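Local coordinates for protein NAD(P)H dehydrogenase (quinone) (Mycobacterium tuberculosis, PDB 1XDI) that reduces quinones such as menadione with NADH or NADPH, using one bound FAD per subunit in a homotetramer, at residues G320-A325 with R350-T355. Numbering follows the deposited sequence.
Sequences GLLPLA and RTVAAT. With FAD (flavin-adenine dinucleotide), chain C.
Leu322 and Leu324 run past Val352 and Ala354 with their CA atoms 9.2 Å (Leu322 to Val352) and 7.8 Å (Leu324 to Ala354) apart, too wide for strand pairing, so side chains bridge the gap. This is the seam, in a flavoprotein disulfide reductase fold, between the FAD-binding loop ahead of helix 325-339 and strand 353-356 of the antiparallel sheet in the dimerisation domain. Across it, Leu322 CD1 and Val352 CG1 meet tip to tip at 3.9 Å. With chi1 at 174°, CG1 of Val352 lies opposite the backbone N, and the same methyl also touches CD1 of Leu324. That branch of Leu324 reaches on to the CB of Ala354, while its CD2 turns to the pyrimidine end of the flavin and lies 4.0 Å from FAD C2. Val327 of helix 325-339 also packs on Leu322 and Val352, and Leu447 of the second subunit touches Val352 and Ala353. An inverse gamma turn centred on Pro323 bends the loop, closed by Leu324 N to Leu322 O. Leu324 sits at the N-cap position of the helix, whose first amide, Ala325 N, donates to FAD O2 at 2.8 Å and to FAD N1 at 3.1 Å.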
ATOM      1  N   GLY A 320     -14.745   3.826 -28.911  1.00 10.70           N
ATOM      2  CA  GLY A 320     -13.751   4.838 -29.172  1.00 11.19           C
ATOM      3  C   GLY A 320     -12.866   5.283 -27.996  1.00 12.67           C
ATOM      4  O   GLY A 320     -12.241   6.344 -28.074  1.00 12.37           O
ATOM      5  N   LEU A 321     -12.828   4.519 -26.898  1.00 12.43           N
ATOM      6  CA  LEU A 321     -11.943   4.838 -25.780  1.00 11.23           C
ATOM      7  C   LEU A 321     -10.572   4.672 -26.384  1.00 12.32           C
ATOM      8  O   LEU A 321      -9.923   5.671 -26.666  1.00 13.58           O
ATOM      9  CB  LEU A 321     -12.055   3.828 -24.685  1.00  9.73           C
ATOM     10  CG  LEU A 321     -12.112   4.301 -23.251  1.00  9.29           C
ATOM     11  CD1 LEU A 321     -11.414   3.251 -22.410  1.00  9.57           C
ATOM     12  CD2 LEU A 321     -11.459   5.638 -23.060  1.00  9.70           C
ATOM     13  N   LEU A 322     -10.166   3.407 -26.606  1.00 11.90           N
ATOM     14  CA  LEU A 322      -8.868   3.020 -27.229  1.00  9.70           C
ATOM     15  C   LEU A 322      -8.951   1.748 -28.076  1.00  9.12           C
ATOM     16  O   LEU A 322      -9.404   0.702 -27.605  1.00  8.86           O
ATOM     17  CB  LEU A 322      -7.824   2.742 -26.188  1.00  8.75           C
ATOM     18  CG  LEU A 322      -6.793   3.812 -25.921  1.00  8.50           C
ATOM     19  CD1 LEU A 322      -5.678   3.153 -25.177  1.00  9.17           C
ATOM     20  CD2 LEU A 322      -6.287   4.385 -27.160  1.00  6.08           C
ATOM     21  N   PRO A 323      -8.450   1.791 -29.320  1.00  7.77           N
ATOM     22  CA  PRO A 323      -8.562   0.547 -30.095  1.00  6.75           C
ATOM     23  C   PRO A 323      -7.467  -0.497 -29.813  1.00  5.82           C
ATOM     24  O   PRO A 323      -6.589  -0.721 -30.617  1.00  6.40           O
ATOM     25  CB  PRO A 323      -8.542   1.041 -31.533  1.00  5.01           C
ATOM     26  CG  PRO A 323      -7.799   2.358 -31.456  1.00  5.07           C
ATOM     27  CD  PRO A 323      -7.577   2.743 -30.011  1.00  4.46           C
ATOM     28  N   LEU A 324      -7.486  -1.067 -28.621  1.00  4.44           N
ATOM     29  CA  LEU A 324      -6.581  -2.135 -28.267  1.00  2.29           C
ATOM     30  C   LEU A 324      -7.599  -3.127 -27.709  1.00  1.74           C
ATOM     31  O   LEU A 324      -8.656  -2.763 -27.219  1.00  1.00           O
ATOM     32  CB  LEU A 324      -5.547  -1.739 -27.206  1.00  1.17           C
ATOM     33  CG  LEU A 324      -4.356  -0.772 -27.494  1.00  4.10           C
ATOM     34  CD1 LEU A 324      -3.412  -0.773 -26.293  1.00  2.32           C
ATOM     35  CD2 LEU A 324      -3.538  -1.152 -28.739  1.00  3.08           C
ATOM     36  N   ALA A 325      -7.291  -4.400 -27.843  1.00  3.24           N
ATOM     37  CA  ALA A 325      -8.161  -5.455 -27.385  1.00  2.65           C
ATOM     38  C   ALA A 325      -8.121  -5.479 -25.841  1.00  2.30           C
ATOM     39  O   ALA A 325      -9.157  -5.669 -25.185  1.00  1.70           O
ATOM     40  CB  ALA A 325      -7.696  -6.782 -27.997  1.00  1.67           C
ATOM     41  N   ARG A 350      -4.179   6.362 -18.434  1.00 15.07           N
ATOM     42  CA  ARG A 350      -2.760   6.304 -18.292  1.00 17.43           C
ATOM     43  C   ARG A 350      -2.232   5.076 -17.571  1.00 17.87           C
ATOM     44  O   ARG A 350      -1.095   5.056 -17.076  1.00 18.87           O
ATOM     45  CB  ARG A 350      -2.263   7.615 -17.691  1.00 22.04           C
ATOM     46  CG  ARG A 350      -2.258   8.776 -18.734  1.00 30.09           C
ATOM     47  CD  ARG A 350      -1.439   8.298 -19.945  1.00 37.19           C
ATOM     48  NE  ARG A 350      -1.363   9.193 -21.106  1.00 42.89           N
ATOM     49  CZ  ARG A 350      -1.201   8.744 -22.363  1.00 46.81           C
ATOM     50  NH1 ARG A 350      -1.116   7.424 -22.596  1.00 47.39           N
ATOM     51  NH2 ARG A 350      -1.100   9.597 -23.389  1.00 48.47           N
ATOM     52  N   THR A 351      -3.043   4.027 -17.517  1.00 16.88           N
ATOM     53  CA  THR A 351      -2.580   2.781 -16.912  1.00 14.43           C
ATOM     54  C   THR A 351      -2.517   1.737 -18.031  1.00 12.72           C
ATOM     55  O   THR A 351      -1.846   0.727 -17.913  1.00 12.97           O
ATOM     56  CB  THR A 351      -3.501   2.301 -15.767  1.00 14.70           C
ATOM     57  OG1 THR A 351      -4.835   2.148 -16.261  1.00 17.43           O
ATOM     58  CG2 THR A 351      -3.470   3.274 -14.593  1.00 10.77           C
ATOM     59  N   VAL A 352      -3.222   1.992 -19.127  1.00 10.83           N
ATOM     60  CA  VAL A 352      -3.192   1.111 -20.289  1.00  9.50           C
ATOM     61  C   VAL A 352      -1.753   0.930 -20.724  1.00 10.75           C
ATOM     62  O   VAL A 352      -1.017   1.924 -20.808  1.00 13.76           O
ATOM     63  CB  VAL A 352      -3.908   1.740 -21.490  1.00  7.15           C
ATOM     64  CG1 VAL A 352      -3.748   0.888 -22.734  1.00  5.04           C
ATOM     65  CG2 VAL A 352      -5.303   1.915 -21.179  1.00  4.71           C
ATOM     66  N   ALA A 353      -1.349  -0.310 -21.007  1.00 11.38           N
ATOM     67  CA  ALA A 353       0.021  -0.639 -21.447  1.00 10.86           C
ATOM     68  C   ALA A 353      -0.178  -0.941 -22.907  1.00 11.12           C
ATOM     69  O   ALA A 353      -1.097  -1.667 -23.241  1.00 12.61           O
ATOM     70  CB  ALA A 353       0.532  -1.875 -20.750  1.00  7.69           C
ATOM     71  N   ALA A 354       0.642  -0.388 -23.795  1.00  9.62           N
ATOM     72  CA  ALA A 354       0.416  -0.670 -25.202  1.00  7.41           C
ATOM     73  C   ALA A 354       1.733  -0.911 -25.972  1.00  8.05           C
ATOM     74  O   ALA A 354       2.740  -0.195 -25.759  1.00 10.40           O
ATOM     75  CB  ALA A 354      -0.360   0.478 -25.791  1.00  4.78           C
ATOM     76  N   THR A 355       1.756  -1.923 -26.838  1.00  6.60           N
ATOM     77  CA  THR A 355       2.978  -2.163 -27.577  1.00  6.54           C
ATOM     78  C   THR A 355       2.731  -2.175 -29.066  1.00  6.15           C
ATOM     79  O   THR A 355       1.637  -2.502 -29.488  1.00  7.02           O
ATOM     80  CB  THR A 355       3.624  -3.503 -27.234  1.00  7.64           C
ATOM     81  OG1 THR A 355       3.389  -4.406 -28.317  1.00  9.28           O
ATOM     82  CG2 THR A 355       3.061  -4.113 -25.939  1.00  6.17           C
TER
HETATM   83  PA  FAD C 999     -14.146  -6.920 -32.228  1.00 10.91           P
HETATM   84  O1A FAD C 999     -13.899  -6.098 -33.488  1.00 12.95           O
HETATM   85  O2A FAD C 999     -13.000  -7.822 -31.771  1.00  8.28           O
HETATM   86  O5B FAD C 999     -15.389  -7.746 -32.540  1.00 10.84           O
HETATM   87  C5B FAD C 999     -16.753  -7.392 -32.306  1.00 10.03           C
HETATM   88  C4B FAD C 999     -17.424  -8.570 -32.981  1.00  9.05           C
HETATM   89  O4B FAD C 999     -18.822  -8.521 -32.863  1.00  8.22           O
HETATM   90  C3B FAD C 999     -17.155  -8.804 -34.563  1.00  8.19           C
HETATM   91  O3B FAD C 999     -16.109  -9.735 -34.841  1.00  3.90           O
HETATM   92  C2B FAD C 999     -18.434  -9.213 -35.122  1.00 10.30           C
HETATM   93  O2B FAD C 999     -18.625 -10.583 -35.486  1.00 12.96           O
HETATM   94  C1B FAD C 999     -19.469  -8.873 -34.080  1.00 10.01           C
HETATM   95  N9A FAD C 999     -20.488  -7.966 -34.433  1.00  7.28           N
HETATM   96  C8A FAD C 999     -20.514  -6.756 -35.097  1.00  8.87           C
HETATM   97  N7A FAD C 999     -21.715  -6.252 -35.225  1.00  8.41           N
HETATM   98  C5A FAD C 999     -22.528  -7.164 -34.619  1.00  8.16           C
HETATM   99  C6A FAD C 999     -23.914  -7.252 -34.405  1.00  6.99           C
HETATM  100  N6A FAD C 999     -24.756  -6.328 -34.819  1.00  5.33           N
HETATM  101  N1A FAD C 999     -24.400  -8.356 -33.736  1.00  5.89           N
HETATM  102  C2A FAD C 999     -23.587  -9.328 -33.293  1.00  5.45           C
HETATM  103  N3A FAD C 999     -22.209  -9.320 -33.460  1.00  7.49           N
HETATM  104  C4A FAD C 999     -21.812  -8.139 -34.168  1.00  7.96           C
HETATM  105  N1  FAD C 999      -5.189  -4.682 -30.047  1.00  5.54           N
HETATM  106  C2  FAD C 999      -4.294  -5.098 -29.100  1.00  6.11           C
HETATM  107  O2  FAD C 999      -4.551  -5.024 -27.884  1.00  9.84           O
HETATM  108  N3  FAD C 999      -3.084  -5.610 -29.513  1.00  3.02           N
HETATM  109  C4  FAD C 999      -2.676  -5.759 -30.809  1.00  1.67           C
HETATM  110  O4  FAD C 999      -1.566  -6.238 -31.043  1.00  2.12           O
HETATM  111  C4X FAD C 999      -3.550  -5.349 -31.725  1.00  3.89           C
HETATM  112  N5  FAD C 999      -3.147  -5.505 -33.082  1.00  5.44           N
HETATM  113  C5X FAD C 999      -4.079  -5.074 -34.061  1.00  5.92           C
HETATM  114  C6  FAD C 999      -3.775  -5.209 -35.433  1.00  6.94           C
HETATM  115  C7  FAD C 999      -4.666  -4.792 -36.458  1.00  7.15           C
HETATM  116  C7M FAD C 999      -4.281  -4.976 -37.947  1.00  7.14           C
HETATM  117  C8  FAD C 999      -5.902  -4.201 -36.065  1.00  5.29           C
HETATM  118  C8M FAD C 999      -6.922  -3.700 -37.074  1.00  5.84           C
HETATM  119  C9  FAD C 999      -6.236  -4.071 -34.748  1.00  4.69           C
HETATM  120  C9A FAD C 999      -5.390  -4.500 -33.731  1.00  4.23           C
HETATM  121  N10 FAD C 999      -5.696  -4.400 -32.290  1.00  4.19           N
HETATM  122  C10 FAD C 999      -4.813  -4.817 -31.335  1.00  4.98           C
HETATM  123  C1' FAD C 999      -6.971  -3.886 -31.961  1.00  2.93           C
HETATM  124  C2' FAD C 999      -7.934  -4.877 -31.378  1.00  3.17           C
HETATM  125  O2' FAD C 999      -8.064  -6.009 -32.308  1.00  1.51           O
HETATM  126  C3' FAD C 999      -9.295  -4.287 -31.132  1.00  4.07           C
HETATM  127  O3' FAD C 999      -9.178  -3.329 -30.112  1.00  2.64           O
HETATM  128  C4' FAD C 999     -10.335  -5.258 -30.609  1.00  5.47           C
HETATM  129  O4' FAD C 999     -10.451  -6.211 -31.732  1.00  9.05           O
HETATM  130  C5' FAD C 999     -11.694  -4.781 -30.445  1.00  5.80           C
HETATM  131  O5' FAD C 999     -12.471  -5.809 -29.848  1.00  8.14           O
HETATM  132  P   FAD C 999     -14.020  -5.739 -29.668  1.00  6.72           P
HETATM  133  O1P FAD C 999     -14.345  -6.904 -28.930  1.00  7.89           O
HETATM  134  O2P FAD C 999     -14.517  -4.446 -29.149  1.00  8.26           O
HETATM  135  O3P FAD C 999     -14.467  -5.842 -31.140  1.00  8.64           O